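Epoxide hydrolase (Aspergillus niger, PDB 3G02) probably catalyses the hydrolysis of epoxides to vicinal diols. Local coordinates at residues L35-K40 against K68-F73; A211-F216 against T390-Q395. The protein carries 9 engineered substitutions. All coordinates share one frame; numbering follows the deposited sequence.

Contact 1. Residues L35-K40 against K68-F73; sequences LVRLSK and KWLSEF
Val36 turns CG1 anti to its own nitrogen (chi1 171°), which sends its two methyls to different partners on helix 59-71. CG2 goes to Trp69 and CG1 to Leu70. Leu70 in turn holds CG anti to its carbonyl carbon (chi1 -78°), which sets CG against Val36 and CD2 against Arg37. Val36 CG2 sits over one face of the Trp69 indole, a CH-pi contact 3.9 Å from the centroid of the six-membered ring. The methyl is displaced toward the rim, and its closest ring atom is Trp69 CE3 at 3.8 Å. Val36 CG1 packs against Leu70 CG at 3.6 Å, where the two side chains run past each other in opposite directions. Leu70 CD2 reaches on to the backbone, 3.7 Å from Arg37 N, and also meets Arg37 CB at 3.8 Å. No hydrogen bond joins the two segments, so the contact itself is apolar. Polar links lie around it. Trp69 NE1 is hydrogen-bonded to Ser300, and Arg66 bonds the carbonyls of Val36 and Arg37 at the end of helix 26-38. Ser39 has left helical geometry there, although Ser39 N still bonds Leu35 O. Pro271 also touches Val36 and Trp69, while Lys40 makes backbone hydrogen bonds to the second subunit. This is helix-to-helix packing near the C-terminal ends of helices 26-38 and 59-71, within the N-terminal family region of epoxide hydrolases, apart from the predicted active-site residues.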
loop_
_atom_site.group_PDB
_atom_site.type_symbol
_atom_site.label_atom_id
_atom_site.label_comp_id
_atom_site.label_asym_id
_atom_site.label_seq_id
_atom_site.Cartn_x
_atom_site.Cartn_y
_atom_site.Cartn_z
ATOM N N LEU A 35 -17.211 -5.609 14.508
ATOM C CA LEU A 35 -16.231 -4.764 13.832
ATOM C C LEU A 35 -16.581 -4.516 12.365
ATOM O O LEU A 35 -16.275 -3.452 11.835
ATOM C CB LEU A 35 -14.811 -5.308 14.006
ATOM C CG LEU A 35 -14.304 -5.466 15.450
ATOM C CD1 LEU A 35 -12.855 -5.913 15.464
ATOM C CD2 LEU A 35 -14.483 -4.193 16.276
ATOM N N VAL A 36 -17.237 -5.476 11.717
ATOM C CA VAL A 36 -17.772 -5.243 10.372
ATOM C C VAL A 36 -18.819 -4.127 10.417
ATOM O O VAL A 36 -18.788 -3.206 9.599
ATOM C CB VAL A 36 -18.369 -6.526 9.734
ATOM C CG1 VAL A 36 -19.097 -6.196 8.432
ATOM C CG2 VAL A 36 -17.276 -7.563 9.474
ATOM N N ARG A 37 -19.728 -4.207 11.389
ATOM C CA ARG A 37 -20.767 -3.195 11.562
ATOM C C ARG A 37 -20.184 -1.812 11.879
ATOM O O ARG A 37 -20.623 -0.811 11.313
ATOM C CB ARG A 37 -21.758 -3.618 12.650
ATOM C CG ARG A 37 -23.030 -2.780 12.674
ATOM C CD ARG A 37 -23.941 -3.145 13.838
ATOM N NE ARG A 37 -23.425 -2.647 15.111
ATOM C CZ ARG A 37 -22.875 -3.406 16.057
ATOM N NH1 ARG A 37 -22.769 -4.721 15.893
ATOM N NH2 ARG A 37 -22.438 -2.847 17.177
ATOM N N LEU A 38 -19.191 -1.769 12.766
ATOM C CA LEU A 38 -18.588 -0.503 13.198
ATOM C C LEU A 38 -17.733 0.174 12.130
ATOM O O LEU A 38 -17.581 1.399 12.139
ATOM C CB LEU A 38 -17.745 -0.708 14.458
ATOM C CG LEU A 38 -18.474 -0.926 15.785
ATOM C CD1 LEU A 38 -17.463 -1.327 16.834
ATOM C CD2 LEU A 38 -19.248 0.316 16.223
ATOM N N SER A 39 -17.185 -0.632 11.221
ATOM C CA SER A 39 -16.309 -0.150 10.151
ATOM C C SER A 39 -16.999 0.844 9.227
ATOM O O SER A 39 -18.158 0.668 8.854
ATOM C CB SER A 39 -15.787 -1.323 9.321
ATOM O OG SER A 39 -14.966 -2.183 10.088
ATOM N N LYS A 40 -16.269 1.890 8.857
ATOM C CA LYS A 40 -16.771 2.875 7.911
ATOM C C LYS A 40 -16.316 2.523 6.497
ATOM O O LYS A 40 -15.431 1.687 6.309
ATOM C CB LYS A 40 -16.269 4.279 8.279
ATOM C CG LYS A 40 -16.520 4.717 9.723
ATOM C CD LYS A 40 -18.003 4.944 10.005
ATOM C CE LYS A 40 -18.207 5.666 11.326
ATOM N NZ LYS A 40 -19.614 5.572 11.803
ATOM N N LYS A 68 -23.579 -8.079 2.934
ATOM C CA LYS A 68 -23.570 -9.541 2.844
ATOM C C LYS A 68 -22.868 -10.174 4.044
ATOM O O LYS A 68 -23.358 -11.147 4.623
ATOM C CB LYS A 68 -22.912 -10.002 1.539
ATOM C CG LYS A 68 -23.789 -9.838 0.302
ATOM C CD LYS A 68 -23.108 -10.376 -0.947
ATOM C CE LYS A 68 -24.035 -10.301 -2.152
ATOM N NZ LYS A 68 -23.337 -10.701 -3.407
ATOM N N TRP A 69 -21.727 -9.608 4.427
ATOM C CA TRP A 69 -20.951 -10.112 5.553
ATOM C C TRP A 69 -21.750 -10.038 6.856
ATOM O O TRP A 69 -21.646 -10.917 7.713
ATOM C CB TRP A 69 -19.665 -9.301 5.691
ATOM C CG TRP A 69 -18.485 -10.064 6.188
ATOM C CD1 TRP A 69 -18.466 -11.335 6.694
ATOM C CD2 TRP A 69 -17.140 -9.587 6.247
ATOM N NE1 TRP A 69 -17.183 -11.681 7.050
ATOM C CE2 TRP A 69 -16.350 -10.622 6.790
ATOM C CE3 TRP A 69 -16.524 -8.380 5.892
ATOM C CZ2 TRP A 69 -14.973 -10.488 6.979
ATOM C CZ3 TRP A 69 -15.160 -8.244 6.084
ATOM C CH2 TRP A 69 -14.398 -9.292 6.617
ATOM N N LEU A 70 -22.547 -8.983 6.992
ATOM C CA LEU A 70 -23.363 -8.779 8.189
ATOM C C LEU A 70 -24.637 -9.624 8.244
ATOM O O LEU A 70 -24.954 -10.205 9.289
ATOM C CB LEU A 70 -23.743 -7.302 8.323
ATOM C CG LEU A 70 -22.702 -6.320 8.850
ATOM C CD1 LEU A 70 -23.173 -4.892 8.616
ATOM C CD2 LEU A 70 -22.399 -6.567 10.328
ATOM N N SER A 71 -25.340 -9.702 7.114
ATOM C CA SER A 71 -26.710 -10.229 7.068
ATOM C C SER A 71 -26.872 -11.608 6.418
ATOM O O SER A 71 -27.907 -12.261 6.595
ATOM C CB SER A 71 -27.632 -9.221 6.369
ATOM O OG SER A 71 -27.617 -7.970 7.029
ATOM N N GLU A 72 -25.866 -12.047 5.666
ATOM C CA GLU A 72 -25.928 -13.335 4.967
ATOM C C GLU A 72 -24.863 -14.349 5.394
ATOM O O GLU A 72 -25.140 -15.547 5.476
ATOM C CB GLU A 72 -25.892 -13.123 3.446
ATOM C CG GLU A 72 -27.122 -12.403 2.885
ATOM C CD GLU A 72 -27.001 -12.035 1.411
ATOM O OE1 GLU A 72 -27.778 -11.167 0.959
ATOM O OE2 GLU A 72 -26.142 -12.603 0.698
ATOM N N PHE A 73 -23.654 -13.869 5.674
ATOM C CA PHE A 73 -22.518 -14.757 5.920
ATOM C C PHE A 73 -22.609 -15.563 7.214
ATOM O O PHE A 73 -22.898 -15.020 8.280
ATOM C CB PHE A 73 -21.200 -13.971 5.878
ATOM C CG PHE A 73 -19.976 -14.835 6.030
ATOM C CD1 PHE A 73 -19.521 -15.611 4.968
ATOM C CD2 PHE A 73 -19.286 -14.879 7.234
ATOM C CE1 PHE A 73 -18.388 -16.417 5.103
ATOM C CE2 PHE A 73 -18.153 -15.681 7.381
ATOM C CZ PHE A 73 -17.705 -16.453 6.310
#

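Contact 2. Residues A211-F216 against T390-Q395. Engineered in segment 211-216: Phe216 (natural residue Leu).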
loop_
_atom_site.group_PDB
_atom_site.type_symbol
_atom_site.label_atom_id
_atom_site.label_comp_id
_atom_site.label_asym_id
_atom_site.label_seq_id
_atom_site.Cartn_x
_atom_site.Cartn_y
_atom_site.Cartn_z
ATOM N N ALA A 211 11.303 -33.775 -7.682
ATOM C CA ALA A 211 10.710 -33.126 -8.848
ATOM C C ALA A 211 9.840 -31.954 -8.413
ATOM O O ALA A 211 9.338 -31.932 -7.285
ATOM C CB ALA A 211 9.885 -34.128 -9.666
ATOM N N VAL A 212 9.681 -30.986 -9.312
ATOM C CA VAL A 212 8.901 -29.780 -9.026
ATOM C C VAL A 212 7.939 -29.466 -10.172
ATOM O O VAL A 212 8.349 -29.369 -11.326
ATOM C CB VAL A 212 9.817 -28.547 -8.767
ATOM C CG1 VAL A 212 8.990 -27.317 -8.412
ATOM C CG2 VAL A 212 10.801 -28.828 -7.646
ATOM N N HIS A 213 6.659 -29.309 -9.835
ATOM C CA HIS A 213 5.666 -28.805 -10.776
ATOM C C HIS A 213 5.171 -27.446 -10.291
ATOM O O HIS A 213 4.777 -27.303 -9.128
ATOM C CB HIS A 213 4.486 -29.766 -10.923
ATOM C CG HIS A 213 3.393 -29.238 -11.799
ATOM N ND1 HIS A 213 2.416 -28.380 -11.336
ATOM C CD2 HIS A 213 3.126 -29.438 -13.111
ATOM C CE1 HIS A 213 1.597 -28.074 -12.325
ATOM N NE2 HIS A 213 2.005 -28.703 -13.414
ATOM N N LEU A 214 5.193 -26.462 -11.188
ATOM C CA LEU A 214 4.744 -25.101 -10.873
ATOM C C LEU A 214 3.632 -24.636 -11.802
ATOM O O LEU A 214 3.568 -25.043 -12.961
ATOM C CB LEU A 214 5.910 -24.113 -10.974
ATOM C CG LEU A 214 7.198 -24.383 -10.193
ATOM C CD1 LEU A 214 8.194 -23.257 -10.454
ATOM C CD2 LEU A 214 6.930 -24.538 -8.704
ATOM N N ASN A 215 2.754 -23.773 -11.291
ATOM C CA ASN A 215 1.807 -23.059 -12.152
ATOM C C ASN A 215 2.024 -21.544 -12.113
ATOM O O ASN A 215 1.141 -20.767 -12.487
ATOM C CB ASN A 215 0.350 -23.427 -11.837
ATOM C CG ASN A 215 -0.060 -23.052 -10.426
ATOM O OD1 ASN A 215 -0.671 -22.008 -10.201
ATOM N ND2 ASN A 215 0.272 -23.904 -9.472
ATOM N N PHE A 216 3.214 -21.141 -11.672
ATOM C CA PHE A 216 3.570 -19.736 -11.542
ATOM C C PHE A 216 5.083 -19.611 -11.557
ATOM O O PHE A 216 5.771 -20.389 -10.899
ATOM C CB PHE A 216 3.017 -19.197 -10.217
ATOM C CG PHE A 216 3.186 -17.712 -10.034
ATOM C CD1 PHE A 216 2.188 -16.832 -10.445
ATOM C CD2 PHE A 216 4.326 -17.197 -9.422
ATOM C CE1 PHE A 216 2.336 -15.453 -10.266
ATOM C CE2 PHE A 216 4.482 -15.822 -9.248
ATOM C CZ PHE A 216 3.481 -14.953 -9.664
ATOM N N THR A 390 -1.075 -34.959 -12.039
ATOM C CA THR A 390 -1.115 -36.418 -12.160
ATOM C C THR A 390 -0.277 -36.890 -13.348
ATOM O O THR A 390 0.531 -37.812 -13.212
ATOM C CB THR A 390 -2.560 -36.927 -12.291
ATOM O OG1 THR A 390 -3.309 -36.533 -11.136
ATOM C CG2 THR A 390 -2.584 -38.444 -12.399
ATOM N N ALA A 391 -0.457 -36.244 -14.498
ATOM C CA ALA A 391 0.319 -36.568 -15.699
ATOM C C ALA A 391 1.815 -36.346 -15.482
ATOM O O ALA A 391 2.641 -37.145 -15.936
ATOM C CB ALA A 391 -0.181 -35.767 -16.890
ATOM N N PHE A 392 2.159 -35.269 -14.776
ATOM C CA PHE A 392 3.555 -34.946 -14.481
ATOM C C PHE A 392 4.209 -36.028 -13.621
ATOM O O PHE A 392 5.317 -36.479 -13.925
ATOM C CB PHE A 392 3.653 -33.572 -13.803
ATOM C CG PHE A 392 5.041 -33.213 -13.336
ATOM C CD1 PHE A 392 6.037 -32.874 -14.250
ATOM C CD2 PHE A 392 5.349 -33.205 -11.978
ATOM C CE1 PHE A 392 7.319 -32.540 -13.816
ATOM C CE2 PHE A 392 6.625 -32.875 -11.536
ATOM C CZ PHE A 392 7.611 -32.540 -12.456
ATOM N N VAL A 393 3.519 -36.447 -12.561
ATOM C CA VAL A 393 4.024 -37.483 -11.657
ATOM C C VAL A 393 4.207 -38.803 -12.408
ATOM O O VAL A 393 5.241 -39.459 -12.279
ATOM C CB VAL A 393 3.105 -37.687 -10.423
ATOM C CG1 VAL A 393 3.634 -38.807 -9.537
ATOM C CG2 VAL A 393 2.976 -36.394 -9.617
ATOM N N GLU A 394 3.205 -39.173 -13.205
ATOM C CA GLU A 394 3.265 -40.394 -14.013
ATOM C C GLU A 394 4.471 -40.400 -14.950
ATOM O O GLU A 394 5.103 -41.441 -15.149
ATOM C CB GLU A 394 1.968 -40.586 -14.806
ATOM C CG GLU A 394 0.786 -41.027 -13.952
ATOM C CD GLU A 394 -0.530 -41.058 -14.715
ATOM O OE1 GLU A 394 -0.559 -40.651 -15.899
ATOM O OE2 GLU A 394 -1.544 -41.487 -14.124
ATOM N N GLN A 395 4.794 -39.236 -15.508
ATOM C CA GLN A 395 5.918 -39.094 -16.428
ATOM C C GLN A 395 7.279 -39.219 -15.740
ATOM O O GLN A 395 8.177 -39.885 -16.264
ATOM C CB GLN A 395 5.831 -37.762 -17.188
ATOM C CG GLN A 395 6.937 -37.559 -18.221
ATOM C CD GLN A 395 6.903 -36.199 -18.889
ATOM O OE1 GLN A 395 7.929 -35.528 -19.000
ATOM N NE2 GLN A 395 5.724 -35.786 -19.345
#
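The central sheet of the alpha/beta-hydrolase fold is covered here by the C-terminal helix. Strand 209-214 supplies Ala211, Val212 and His213, and helix 382-396 supplies Phe392. The axes of strand 211-214 and helix 390-395 run nearly antiparallel (159°) and come within 9.7 Å of each other. Phe392 carries the helix side of the contact. Its CG lies anti to the backbone nitrogen (chi1 174°), and the ring extends from the helix to the strand. His213 CB lies over one face of that ring, a CH-pi contact 4.1 Å from the ring centroid. The nearest ring atom to His213 CB is Phe392 CD2, at 3.7 Å. The far end of the ring meets the chain before His213. There Phe392 CZ is 3.9 Å from Ala211 CB and 3.4 Å from Val212 O. These last two approaches are oblique to the ring. The imidazole of His213 and the Phe392 ring also lie at a slant, with planes 54° apart. No hydrogen bond crosses between the segments, and all four touching residues are buried. The imidazole nitrogens are satisfied by other strands: His213 NE2 bonds Ser344 OG and ND1 bonds Gln190 OE1, which should restrict rotation of the ring beside Phe392. Val212 points its CB away from the helix. Strand 209-214 is hydrogen-bonded between strands 187-191 and 340-345. Phe392 also touches Ile188 of strand 187-191 and packs edge-to-face with Phe366 of strand 362-369, so this one side chain links helix 382-396 to three strands, 187-191, 209-214 and 362-369.

How the contacts relate
From the N terminus, contact 1 comes first. It brings helix 26-38 and helix 59-71 together and closes a short loop of 27 residues that contains no strand. The chain then runs through five strands of the central sheet before contact 2 opens on the sixth, strand 209-214. Contact 2 closes a far longer loop, of 173 residues, at helix 382-396. That loop includes the helices from 233-248 to 315-318 and the last sheet strands. The two contacts are in series and neither nest nor cross. The centres of contact 1 and contact 2 lie about 41 Å apart, on opposite sides of the chain's centre. Contact 1 joins N-terminal helices, whereas contact 2 ties the C-terminal helix to the sheet.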